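Local coordinates for protein Hen1 (Anabaena variabilis, PDB 3JWH) that catalyses 2'-O-methylation of the 3'-terminal nucleotide of RNA, probably taking the methyl group from S-adenosylmethionine, at residues Ala106-Val111 with Lys134-Thr139; Arg32-Gly37 with Gln55-Asp60; Ser169-Trp174 with Gln203-Ile208. All blocks are in the same frame, centred on the assembly; numbering follows the deposited sequence.

How the interactions relate
All three contacts reach the same sheet, and their chemistry follows their place in it. Interactions 1 and 2 are buried parallel strand pairs at neighbouring positions: strands 105-109 and 32-36 are adjacent, and Thr107 OG1 of one meets Asp35 OD1 of the other at 2.6 Å. Both are held by backbone ladders and meet S-adenosyl-L-homocysteine at the C-terminal ends of their strands. Interaction 3, also buried but farther from the chain centre, sets a helix on strand 202-209, which is bonded to strand 135-141 of interaction 1; it relies on aromatic and apolar packing. Interactions 2 and 3, with centres about 20 Å apart, do not touch.

Interaction 1: residues Ala106-Val111 with Lys134-Thr139; sequences ATVIEV and KIVIVT. With SAH (S-adenosyl-L-homocysteine), chain C.
Thr139 gives its hydroxyl to the carboxylate of Glu110: OG1 donates to OE2 over 2.6 Å, meeting the anti lone pair, which faces away from the second oxygen. The glutamate side chain comes in roughly perpendicular to that of the threonine. It manages this although its CB points away from strand 135-139, because its chain bends at chi2 (-60°) and brings the carboxylate back. OE2 has a second partner, a salt bridge from Arg17 of helix 13-27. Glu110 is tied through its backbone too, its N donating to Thr139 O at 3.0 Å from above the carbonyl plane, with a weak additional bond to Thr139 OG1. One water completes the knot: it accepts from Val111 N at 2.7 Å and donates to both Val108 O and Thr139 O.

Behind this junction runs a regular parallel ladder, in which Val108 N to Ile137 O, at 2.7 Å, is the shortest backbone bond. These strands, with helix 117-131 between them in sequence, form a beta-alpha-beta unit of the Rossmann-like methyltransferase sheet. On one face Val108 and Val138 are neighbours, CB to CG2 4.1 Å, and helix 117-131 covers Ala106, Val108 and Val136. On the other face Ile109 CG2 leans against Thr139 OG1 at 3.4 Å, under helix 13-27. With an alanine at Glu110, the Thr139 hydroxyl would probably be left without its acceptor and Arg17 without its salt-bridge mate.

The ligand is held just where the ladder stops, its amino N donating to Ile109 O at 2.9 Å. The chemistry thus changes along the pair, from largely apolar faces, where Thr107 is a polar exception bonded to Asp35, to a tightly bonded polar tip that is likely to hold the chain in place beside the ligand pocket.

Interaction 2: residues Arg32-Gly37 with Gln55-Asp60; sequences RVIDLG and QITGVD. With SAH (S-adenosyl-L-homocysteine), chain C.
Gly37 N donates to Val59 O at 2.6 Å, the last rung of a parallel ladder between the first two strands of a Rossmann-like methyltransferase fold. Strand 32-36, helix 42-49 and strand 55-60 make a beta-alpha-beta unit, and both strands deliver pocket residues at their C-terminal ends. Gly37, which opens the glycine-rich loop of this fold, accepts the ligand's amino N on its carbonyl O at 3.1 Å; a CB here would run into the ribose ring oxygen O4'. Asp60 OD1 takes the ribose O2' at 2.9 Å, and its other oxygen faces O3', the familiar role of an acidic residue ending the second strand. Second-shell amides set this carboxylate, Ser62 N bonding OD1 and Gly39 N bonding OD2.

Farther back, Val59 CG2 packs against Ile34 CD1 at 3.7 Å. Ile34 reaches it because CG1 stands anti to the backbone N (chi1 179°) and the chain stays extended. Leu36 runs alongside the same valine, with CD2 4.1 Å from CG2. On the opposite face Asp35 points beneath helix 42-49, its OD1 bonded to Thr107 of the neighbouring strand.

At the start of the pair the chemistry turns polar again. Arg32, salt-bridged to Glu54 through NH2, reaches across Gln55, with guanidinium and amide planes 84° apart. NH1 donates to Gln55 OE1 at 3.3 Å: the oxygen lies near the guanidinium plane, whereas NH1 stands well above the plane of the amide carbonyl.

Interaction 3: residues Ser169-Trp174 with Gln203-Ile208; sequences SQFQNW and QMAVFI
Phe171 and Gln203 pass antiparallel to one another where helix 168-181 packs on strand 202-209, an antiparallel member of an otherwise largely parallel sheet. The strand order 3-2-1-4-5-7-6 is that of the Rossmann-like methyltransferases, and this contact is an alpha/beta layer packing near its antiparallel edge. The helix and strand segments run almost the same way, 9° apart, with axes 9.8 Å from each other; no hydrogen bond joins them.

The polar group involved is the Gln203 amide, steeply inclined to the Phe171 ring. Its OE1 lies 3.3 Å from Phe171 CB, while NE2 makes a weak hydrogen bond to Thr167 O just before the helix.

The aromatic contact is between Trp174 and Phe207, whose ring planes are at 87°. Trp174 CZ3 comes to the edge of the phenylalanine, 4.0 Å from Phe207 CZ. Each ring has an edge-to-face partner outside this pair, Trp166 for the tryptophan and Phe128 for the phenylalanine, so that the two belong to a wider aromatic cluster. The indole is also anchored at NE1, which is hydrogen-bonded to Glu124 of helix 117-131.

The apolar packing centres on Phe171. Its CG, anti to the backbone N (chi1 -177°), carries the ring from the helix down to the strand, over the face that bears Gln203, Ala205 and Phe207; Met204 points to the other face, against Thr139. The far end of the ring settles on the alanine, Phe171 CZ lying 3.5 Å from Ala205 CB, with Ala205 N at the ring edge, 4.0 Å from CZ.

Interaction 1: residues Ala106-Val111 with Lys134-Thr139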
loop_
_atom_site.group_PDB
_atom_site.type_symbol
_atom_site.label_atom_id
_atom_site.label_comp_id
_atom_site.label_asym_id
_atom_site.label_seq_id
_atom_site.Cartn_x
_atom_site.Cartn_y
_atom_site.Cartn_z
ATOM N N ALA A 106 -4.796 2.059 5.000
ATOM C CA ALA A 106 -3.377 2.266 4.838
ATOM C C ALA A 106 -2.992 1.405 3.623
ATOM O O ALA A 106 -3.452 0.270 3.493
ATOM C CB ALA A 106 -2.645 1.776 6.062
ATOM N N THR A 107 -2.186 1.940 2.719
ATOM C CA THR A 107 -1.752 1.135 1.576
ATOM C C THR A 107 -0.251 0.977 1.695
ATOM O O THR A 107 0.451 1.919 2.030
ATOM C CB THR A 107 -2.088 1.796 0.215
ATOM O OG1 THR A 107 -1.549 3.126 0.176
ATOM C CG2 THR A 107 -3.594 1.831 -0.009
ATOM N N VAL A 108 0.239 -0.222 1.433
ATOM C CA VAL A 108 1.665 -0.514 1.514
ATOM C C VAL A 108 1.940 -1.178 0.152
ATOM O O VAL A 108 1.834 -2.402 0.008
ATOM C CB VAL A 108 1.947 -1.517 2.670
ATOM C CG1 VAL A 108 3.411 -1.554 2.974
ATOM C CG2 VAL A 108 1.121 -1.153 3.908
ATOM N N ILE A 109 2.289 -0.364 -0.835
ATOM C CA ILE A 109 2.505 -0.823 -2.201
ATOM C C ILE A 109 3.949 -1.052 -2.590
ATOM O O ILE A 109 4.746 -0.112 -2.651
ATOM C CB ILE A 109 1.903 0.174 -3.190
ATOM C CG1 ILE A 109 0.519 0.589 -2.705
ATOM C CG2 ILE A 109 1.786 -0.458 -4.586
ATOM C CD1 ILE A 109 -0.460 -0.570 -2.512
ATOM N N GLU A 110 4.281 -2.309 -2.857
ATOM C CA GLU A 110 5.637 -2.666 -3.242
ATOM C C GLU A 110 6.621 -2.121 -2.207
ATOM O O GLU A 110 7.623 -1.479 -2.547
ATOM C CB GLU A 110 5.952 -2.096 -4.629
ATOM C CG GLU A 110 4.877 -2.418 -5.693
ATOM C CD GLU A 110 4.659 -3.926 -5.920
ATOM O OE1 GLU A 110 5.593 -4.613 -6.394
ATOM O OE2 GLU A 110 3.553 -4.422 -5.628
ATOM N N VAL A 111 6.326 -2.384 -0.938
ATOM C CA VAL A 111 7.173 -1.924 0.147
ATOM C C VAL A 111 7.805 -3.049 0.950
ATOM O O VAL A 111 8.996 -2.998 1.227
ATOM C CB VAL A 111 6.389 -1.001 1.128
ATOM C CG1 VAL A 111 7.199 -0.749 2.385
ATOM C CG2 VAL A 111 6.089 0.324 0.465
ATOM N N LYS A 134 -9.044 0.348 9.610
ATOM C CA LYS A 134 -10.046 -0.648 9.253
ATOM C C LYS A 134 -9.569 -1.494 8.064
ATOM O O LYS A 134 -9.740 -2.713 8.051
ATOM C CB LYS A 134 -11.358 0.040 8.882
ATOM C CG LYS A 134 -12.514 -0.932 8.662
ATOM C CD LYS A 134 -13.819 -0.213 8.336
ATOM C CE LYS A 134 -14.994 -1.188 8.350
ATOM N NZ LYS A 134 -16.310 -0.489 8.196
ATOM N N ILE A 135 -8.950 -0.839 7.092
ATOM C CA ILE A 135 -8.469 -1.512 5.887
ATOM C C ILE A 135 -6.976 -1.353 5.681
ATOM O O ILE A 135 -6.437 -0.280 5.917
ATOM C CB ILE A 135 -9.155 -0.935 4.610
ATOM C CG1 ILE A 135 -10.666 -1.092 4.703
ATOM C CG2 ILE A 135 -8.599 -1.600 3.355
ATOM C CD1 ILE A 135 -11.096 -2.496 4.986
ATOM N N VAL A 136 -6.319 -2.418 5.236
ATOM C CA VAL A 136 -4.890 -2.379 4.905
ATOM C C VAL A 136 -4.657 -3.108 3.572
ATOM O O VAL A 136 -4.943 -4.297 3.457
ATOM C CB VAL A 136 -3.994 -3.085 5.941
ATOM C CG1 VAL A 136 -2.552 -2.854 5.575
ATOM C CG2 VAL A 136 -4.285 -2.580 7.350
ATOM N N ILE A 137 -4.130 -2.410 2.576
ATOM C CA ILE A 137 -3.856 -3.045 1.298
ATOM C C ILE A 137 -2.351 -3.142 1.091
ATOM O O ILE A 137 -1.644 -2.144 1.152
ATOM C CB ILE A 137 -4.535 -2.273 0.133
ATOM C CG1 ILE A 137 -6.047 -2.368 0.295
ATOM C CG2 ILE A 137 -4.109 -2.874 -1.234
ATOM C CD1 ILE A 137 -6.792 -1.055 0.063
ATOM N N VAL A 138 -1.877 -4.370 0.887
ATOM C CA VAL A 138 -0.462 -4.674 0.672
ATOM C C VAL A 138 -0.232 -5.423 -0.658
ATOM O O VAL A 138 -0.882 -6.432 -0.924
ATOM C CB VAL A 138 0.070 -5.588 1.796
ATOM C CG1 VAL A 138 1.565 -5.891 1.569
ATOM C CG2 VAL A 138 -0.179 -4.946 3.153
ATOM N N THR A 139 0.682 -4.940 -1.497
ATOM C CA THR A 139 0.962 -5.648 -2.743
ATOM C C THR A 139 2.447 -5.899 -2.803
ATOM O O THR A 139 3.244 -5.095 -2.330
ATOM C CB THR A 139 0.587 -4.846 -4.010
ATOM O OG1 THR A 139 1.522 -3.786 -4.193
ATOM C CG2 THR A 139 -0.778 -4.264 -3.900
HETATM N N SAH C . 4.908 2.666 -3.374
HETATM C CA SAH C . 5.673 3.389 -4.402
HETATM C CB SAH C . 7.021 2.696 -4.611
HETATM C CG SAH C . 7.794 2.624 -3.294
HETATM S SD SAH C . 9.400 1.754 -3.413
HETATM C C SAH C . 4.901 3.375 -5.722
HETATM O O SAH C . 5.183 2.459 -6.524
HETATM O OXT SAH C . 4.052 4.277 -5.898
HETATM C "C5'" SAH C . 9.700 1.559 -1.620
HETATM C "C4'" SAH C . 9.436 2.866 -0.869
HETATM O "O4'" SAH C . 9.430 2.593 0.543
HETATM C "C3'" SAH C . 10.565 3.868 -1.131
HETATM O "O3'" SAH C . 10.037 5.195 -1.187
HETATM C "C2'" SAH C . 11.426 3.687 0.120
HETATM O "O2'" SAH C . 12.154 4.893 0.367
HETATM C "C1'" SAH C . 10.308 3.550 1.152
HETATM N N9 SAH C . 10.800 3.002 2.435
HETATM C C8 SAH C . 11.598 1.947 2.576
HETATM N N7 SAH C . 11.807 1.717 3.870
HETATM C C5 SAH C . 11.138 2.633 4.562
HETATM C C6 SAH C . 10.981 2.902 5.912
HETATM N N6 SAH C . 11.591 2.148 6.825
HETATM N N1 SAH C . 10.220 3.934 6.283
HETATM C C2 SAH C . 9.619 4.699 5.382
HETATM N N3 SAH C . 9.748 4.474 4.090
HETATM C C4 SAH C . 10.496 3.456 3.645
HETATM O O HOH W 1 4.455 -4.055 0.076
#

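Interaction 2: residues Arg32-Gly37 with Gln55-Asp60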
loop_
_atom_site.group_PDB
_atom_site.type_symbol
_atom_site.label_atom_id
_atom_site.label_comp_id
_atom_site.label_asym_id
_atom_site.label_seq_id
_atom_site.Cartn_x
_atom_site.Cartn_y
_atom_site.Cartn_z
ATOM N N ARG A 32 -10.464 8.162 3.518
ATOM C CA ARG A 32 -9.278 8.755 4.128
ATOM C C ARG A 32 -8.152 7.748 4.027
ATOM O O ARG A 32 -8.158 6.747 4.725
ATOM C CB ARG A 32 -9.559 9.065 5.596
ATOM C CG ARG A 32 -10.799 9.907 5.837
ATOM C CD ARG A 32 -10.472 11.383 5.820
ATOM N NE ARG A 32 -11.667 12.224 5.769
ATOM C CZ ARG A 32 -11.639 13.552 5.779
ATOM N NH1 ARG A 32 -10.479 14.193 5.838
ATOM N NH2 ARG A 32 -12.767 14.238 5.696
ATOM N N VAL A 33 -7.166 8.027 3.187
ATOM C CA VAL A 33 -6.088 7.077 2.996
ATOM C C VAL A 33 -4.679 7.556 3.272
ATOM O O VAL A 33 -4.302 8.669 2.930
ATOM C CB VAL A 33 -6.088 6.531 1.534
ATOM C CG1 VAL A 33 -5.040 5.403 1.386
ATOM C CG2 VAL A 33 -7.500 6.060 1.141
ATOM N N ILE A 34 -3.889 6.672 3.862
ATOM C CA ILE A 34 -2.513 6.979 4.120
ATOM C C ILE A 34 -1.638 5.959 3.400
ATOM O O ILE A 34 -1.744 4.771 3.625
ATOM C CB ILE A 34 -2.200 7.004 5.644
ATOM C CG1 ILE A 34 -0.724 7.322 5.854
ATOM C CG2 ILE A 34 -2.523 5.670 6.284
ATOM C CD1 ILE A 34 -0.358 7.654 7.324
ATOM N N ASP A 35 -0.756 6.447 2.537
ATOM C CA ASP A 35 0.141 5.590 1.774
ATOM C C ASP A 35 1.534 5.495 2.410
ATOM O O ASP A 35 2.327 6.439 2.336
ATOM C CB ASP A 35 0.234 6.128 0.353
ATOM C CG ASP A 35 0.963 5.190 -0.577
ATOM O OD1 ASP A 35 0.824 3.956 -0.416
ATOM O OD2 ASP A 35 1.662 5.692 -1.484
ATOM N N LEU A 36 1.821 4.360 3.030
ATOM C CA LEU A 36 3.099 4.156 3.713
ATOM C C LEU A 36 4.194 3.679 2.753
ATOM O O LEU A 36 4.107 2.606 2.183
ATOM C CB LEU A 36 2.907 3.174 4.870
ATOM C CG LEU A 36 1.731 3.515 5.803
ATOM C CD1 LEU A 36 1.450 2.351 6.729
ATOM C CD2 LEU A 36 2.040 4.782 6.593
ATOM N N GLY A 37 5.231 4.491 2.605
ATOM C CA GLY A 37 6.311 4.182 1.690
ATOM C C GLY A 37 5.787 4.639 0.341
ATOM O O GLY A 37 5.849 3.918 -0.651
ATOM N N GLN A 55 -9.162 12.466 1.917
ATOM C CA GLN A 55 -7.882 12.785 2.513
ATOM C C GLN A 55 -6.836 11.815 2.011
ATOM O O GLN A 55 -7.038 10.604 2.035
ATOM C CB GLN A 55 -7.956 12.737 4.033
ATOM C CG GLN A 55 -6.628 13.021 4.704
ATOM C CD GLN A 55 -6.773 13.182 6.212
ATOM O OE1 GLN A 55 -7.739 12.705 6.806
ATOM N NE2 GLN A 55 -5.808 13.842 6.832
ATOM N N ILE A 56 -5.737 12.376 1.528
ATOM C CA ILE A 56 -4.626 11.610 0.998
ATOM C C ILE A 56 -3.340 11.977 1.747
ATOM O O ILE A 56 -2.921 13.125 1.724
ATOM C CB ILE A 56 -4.389 11.918 -0.518
ATOM C CG1 ILE A 56 -5.592 11.510 -1.363
ATOM C CG2 ILE A 56 -3.171 11.214 -1.002
ATOM C CD1 ILE A 56 -6.729 12.459 -1.315
ATOM N N THR A 57 -2.721 11.014 2.420
ATOM C CA THR A 57 -1.468 11.286 3.096
ATOM C C THR A 57 -0.426 10.281 2.649
ATOM O O THR A 57 -0.680 9.091 2.681
ATOM C CB THR A 57 -1.591 11.186 4.625
ATOM O OG1 THR A 57 -2.435 12.232 5.107
ATOM C CG2 THR A 57 -0.222 11.316 5.266
ATOM N N GLY A 58 0.743 10.772 2.245
ATOM C CA GLY A 58 1.836 9.914 1.818
ATOM C C GLY A 58 3.007 10.018 2.780
ATOM O O GLY A 58 3.409 11.114 3.153
ATOM N N VAL A 59 3.561 8.875 3.174
ATOM C CA VAL A 59 4.669 8.827 4.113
ATOM C C VAL A 59 5.879 8.110 3.517
ATOM O O VAL A 59 5.728 7.051 2.932
ATOM C CB VAL A 59 4.251 8.063 5.420
ATOM C CG1 VAL A 59 5.397 8.089 6.435
ATOM C CG2 VAL A 59 2.988 8.678 6.013
ATOM N N ASP A 60 7.075 8.685 3.664
ATOM C CA ASP A 60 8.294 8.035 3.179
ATOM C C ASP A 60 9.505 8.510 3.970
ATOM O O ASP A 60 9.545 9.651 4.416
ATOM C CB ASP A 60 8.531 8.318 1.692
ATOM C CG ASP A 60 9.296 7.186 1.009
ATOM O OD1 ASP A 60 10.539 7.126 1.108
ATOM O OD2 ASP A 60 8.632 6.332 0.392
HETATM N N SAH C . 4.908 2.666 -3.374
HETATM C CA SAH C . 5.673 3.389 -4.402
HETATM C CB SAH C . 7.021 2.696 -4.611
HETATM C CG SAH C . 7.794 2.624 -3.294
HETATM S SD SAH C . 9.400 1.754 -3.413
HETATM C C SAH C . 4.901 3.375 -5.722
HETATM O O SAH C . 5.183 2.459 -6.524
HETATM O OXT SAH C . 4.052 4.277 -5.898
HETATM C "C5'" SAH C . 9.700 1.559 -1.620
HETATM C "C4'" SAH C . 9.436 2.866 -0.869
HETATM O "O4'" SAH C . 9.430 2.593 0.543
HETATM C "C3'" SAH C . 10.565 3.868 -1.131
HETATM O "O3'" SAH C . 10.037 5.195 -1.187
HETATM C "C2'" SAH C . 11.426 3.687 0.120
HETATM O "O2'" SAH C . 12.154 4.893 0.367
HETATM C "C1'" SAH C . 10.308 3.550 1.152
HETATM N N9 SAH C . 10.800 3.002 2.435
HETATM C C8 SAH C . 11.598 1.947 2.576
HETATM N N7 SAH C . 11.807 1.717 3.870
HETATM C C5 SAH C . 11.138 2.633 4.562
HETATM C C6 SAH C . 10.981 2.902 5.912
HETATM N N6 SAH C . 11.591 2.148 6.825
HETATM N N1 SAH C . 10.220 3.934 6.283
HETATM C C2 SAH C . 9.619 4.699 5.382
HETATM N N3 SAH C . 9.748 4.474 4.090
HETATM C C4 SAH C . 10.496 3.456 3.645
#

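Interaction 3: residues Ser169-Trp174 with Gln203-Ile208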
loop_
_atom_site.group_PDB
_atom_site.type_symbol
_atom_site.label_atom_id
_atom_site.label_comp_id
_atom_site.label_asym_id
_atom_site.label_seq_id
_atom_site.Cartn_x
_atom_site.Cartn_y
_atom_site.Cartn_z
ATOM N N SER A 169 3.663 -18.449 -1.806
ATOM C CA SER A 169 3.568 -19.164 -0.546
ATOM C C SER A 169 4.059 -18.281 0.592
ATOM O O SER A 169 3.378 -18.123 1.602
ATOM C CB SER A 169 4.408 -20.443 -0.611
ATOM O OG SER A 169 4.367 -21.142 0.622
ATOM N N GLN A 170 5.245 -17.707 0.419
ATOM C CA GLN A 170 5.821 -16.839 1.428
ATOM C C GLN A 170 4.896 -15.672 1.767
ATOM O O GLN A 170 4.646 -15.397 2.942
ATOM C CB GLN A 170 7.181 -16.328 0.953
ATOM C CG GLN A 170 8.256 -17.409 1.016
ATOM C CD GLN A 170 9.570 -17.007 0.368
ATOM O OE1 GLN A 170 10.571 -17.725 0.485
ATOM N NE2 GLN A 170 9.578 -15.869 -0.321
ATOM N N PHE A 171 4.381 -15.004 0.740
ATOM C CA PHE A 171 3.481 -13.876 0.920
ATOM C C PHE A 171 2.211 -14.269 1.665
ATOM O O PHE A 171 1.784 -13.576 2.593
ATOM C CB PHE A 171 3.080 -13.286 -0.430
ATOM C CG PHE A 171 2.209 -12.064 -0.321
ATOM C CD1 PHE A 171 2.672 -10.918 0.333
ATOM C CD2 PHE A 171 0.933 -12.056 -0.863
ATOM C CE1 PHE A 171 1.867 -9.786 0.435
ATOM C CE2 PHE A 171 0.118 -10.926 -0.767
ATOM C CZ PHE A 171 0.589 -9.788 -0.117
ATOM N N GLN A 172 1.597 -15.370 1.243
ATOM C CA GLN A 172 0.373 -15.827 1.878
ATOM C C GLN A 172 0.554 -16.327 3.308
ATOM O O GLN A 172 -0.352 -16.192 4.125
ATOM C CB GLN A 172 -0.320 -16.877 1.001
ATOM C CG GLN A 172 -1.149 -16.212 -0.094
ATOM C CD GLN A 172 -1.890 -17.175 -0.996
ATOM O OE1 GLN A 172 -2.608 -18.061 -0.532
ATOM N NE2 GLN A 172 -1.735 -16.987 -2.305
ATOM N N ASN A 173 1.714 -16.886 3.623
ATOM C CA ASN A 173 1.968 -17.350 4.983
ATOM C C ASN A 173 2.186 -16.115 5.851
ATOM O O ASN A 173 1.762 -16.066 7.006
ATOM C CB ASN A 173 3.225 -18.226 5.055
ATOM C CG ASN A 173 3.068 -19.550 4.330
ATOM O OD1 ASN A 173 1.957 -20.082 4.179
ATOM N ND2 ASN A 173 4.198 -20.110 3.894
ATOM N N TRP A 174 2.869 -15.126 5.283
ATOM C CA TRP A 174 3.145 -13.880 5.979
ATOM C C TRP A 174 1.824 -13.235 6.369
ATOM O O TRP A 174 1.644 -12.835 7.521
ATOM C CB TRP A 174 3.921 -12.911 5.085
ATOM C CG TRP A 174 4.028 -11.532 5.685
ATOM C CD1 TRP A 174 4.842 -11.149 6.725
ATOM C CD2 TRP A 174 3.222 -10.390 5.367
ATOM N NE1 TRP A 174 4.580 -9.846 7.075
ATOM C CE2 TRP A 174 3.589 -9.355 6.263
ATOM C CE3 TRP A 174 2.225 -10.140 4.417
ATOM C CZ2 TRP A 174 2.984 -8.088 6.236
ATOM C CZ3 TRP A 174 1.624 -8.875 4.389
ATOM C CH2 TRP A 174 2.005 -7.870 5.294
ATOM N N GLN A 203 0.991 -9.879 -6.399
ATOM C CA GLN A 203 0.121 -10.405 -5.347
ATOM C C GLN A 203 -0.396 -9.218 -4.524
ATOM O O GLN A 203 0.347 -8.270 -4.252
ATOM C CB GLN A 203 0.894 -11.326 -4.407
ATOM C CG GLN A 203 1.978 -12.143 -5.057
ATOM C CD GLN A 203 2.613 -13.095 -4.082
ATOM O OE1 GLN A 203 1.926 -13.893 -3.450
ATOM N NE2 GLN A 203 3.926 -13.025 -3.952
ATOM N N MET A 204 -1.662 -9.273 -4.130
ATOM C CA MET A 204 -2.249 -8.214 -3.324
ATOM C C MET A 204 -2.976 -8.834 -2.137
ATOM O O MET A 204 -3.543 -9.920 -2.234
ATOM C CB MET A 204 -3.224 -7.366 -4.160
ATOM C CG MET A 204 -3.945 -6.263 -3.365
ATOM S SD MET A 204 -4.736 -4.965 -4.362
ATOM C CE MET A 204 -6.348 -5.565 -4.403
ATOM N N ALA A 205 -2.922 -8.160 -0.996
ATOM C CA ALA A 205 -3.611 -8.647 0.180
ATOM C C ALA A 205 -4.471 -7.520 0.721
ATOM O O ALA A 205 -3.998 -6.403 0.919
ATOM C CB ALA A 205 -2.621 -9.098 1.222
ATOM N N VAL A 206 -5.752 -7.805 0.908
ATOM C CA VAL A 206 -6.665 -6.825 1.454
ATOM C C VAL A 206 -7.053 -7.329 2.845
ATOM O O VAL A 206 -7.774 -8.318 2.972
ATOM C CB VAL A 206 -7.932 -6.671 0.574
ATOM C CG1 VAL A 206 -8.883 -5.677 1.206
ATOM C CG2 VAL A 206 -7.544 -6.177 -0.824
ATOM N N PHE A 207 -6.531 -6.669 3.879
ATOM C CA PHE A 207 -6.831 -7.022 5.261
ATOM C C PHE A 207 -7.995 -6.179 5.743
ATOM O O PHE A 207 -8.009 -4.962 5.556
ATOM C CB PHE A 207 -5.645 -6.736 6.177
ATOM C CG PHE A 207 -4.450 -7.590 5.923
ATOM C CD1 PHE A 207 -4.288 -8.797 6.592
ATOM C CD2 PHE A 207 -3.442 -7.148 5.083
ATOM C CE1 PHE A 207 -3.143 -9.533 6.435
ATOM C CE2 PHE A 207 -2.295 -7.876 4.919
ATOM C CZ PHE A 207 -2.137 -9.066 5.592
ATOM N N ILE A 208 -8.973 -6.814 6.365
ATOM C CA ILE A 208 -10.103 -6.069 6.886
ATOM C C ILE A 208 -10.167 -6.309 8.389
ATOM O O ILE A 208 -10.114 -7.454 8.855
ATOM C CB ILE A 208 -11.417 -6.493 6.219
ATOM C CG1 ILE A 208 -11.375 -6.105 4.738
ATOM C CG2 ILE A 208 -12.607 -5.810 6.900
ATOM C CD1 ILE A 208 -12.629 -6.463 3.981
#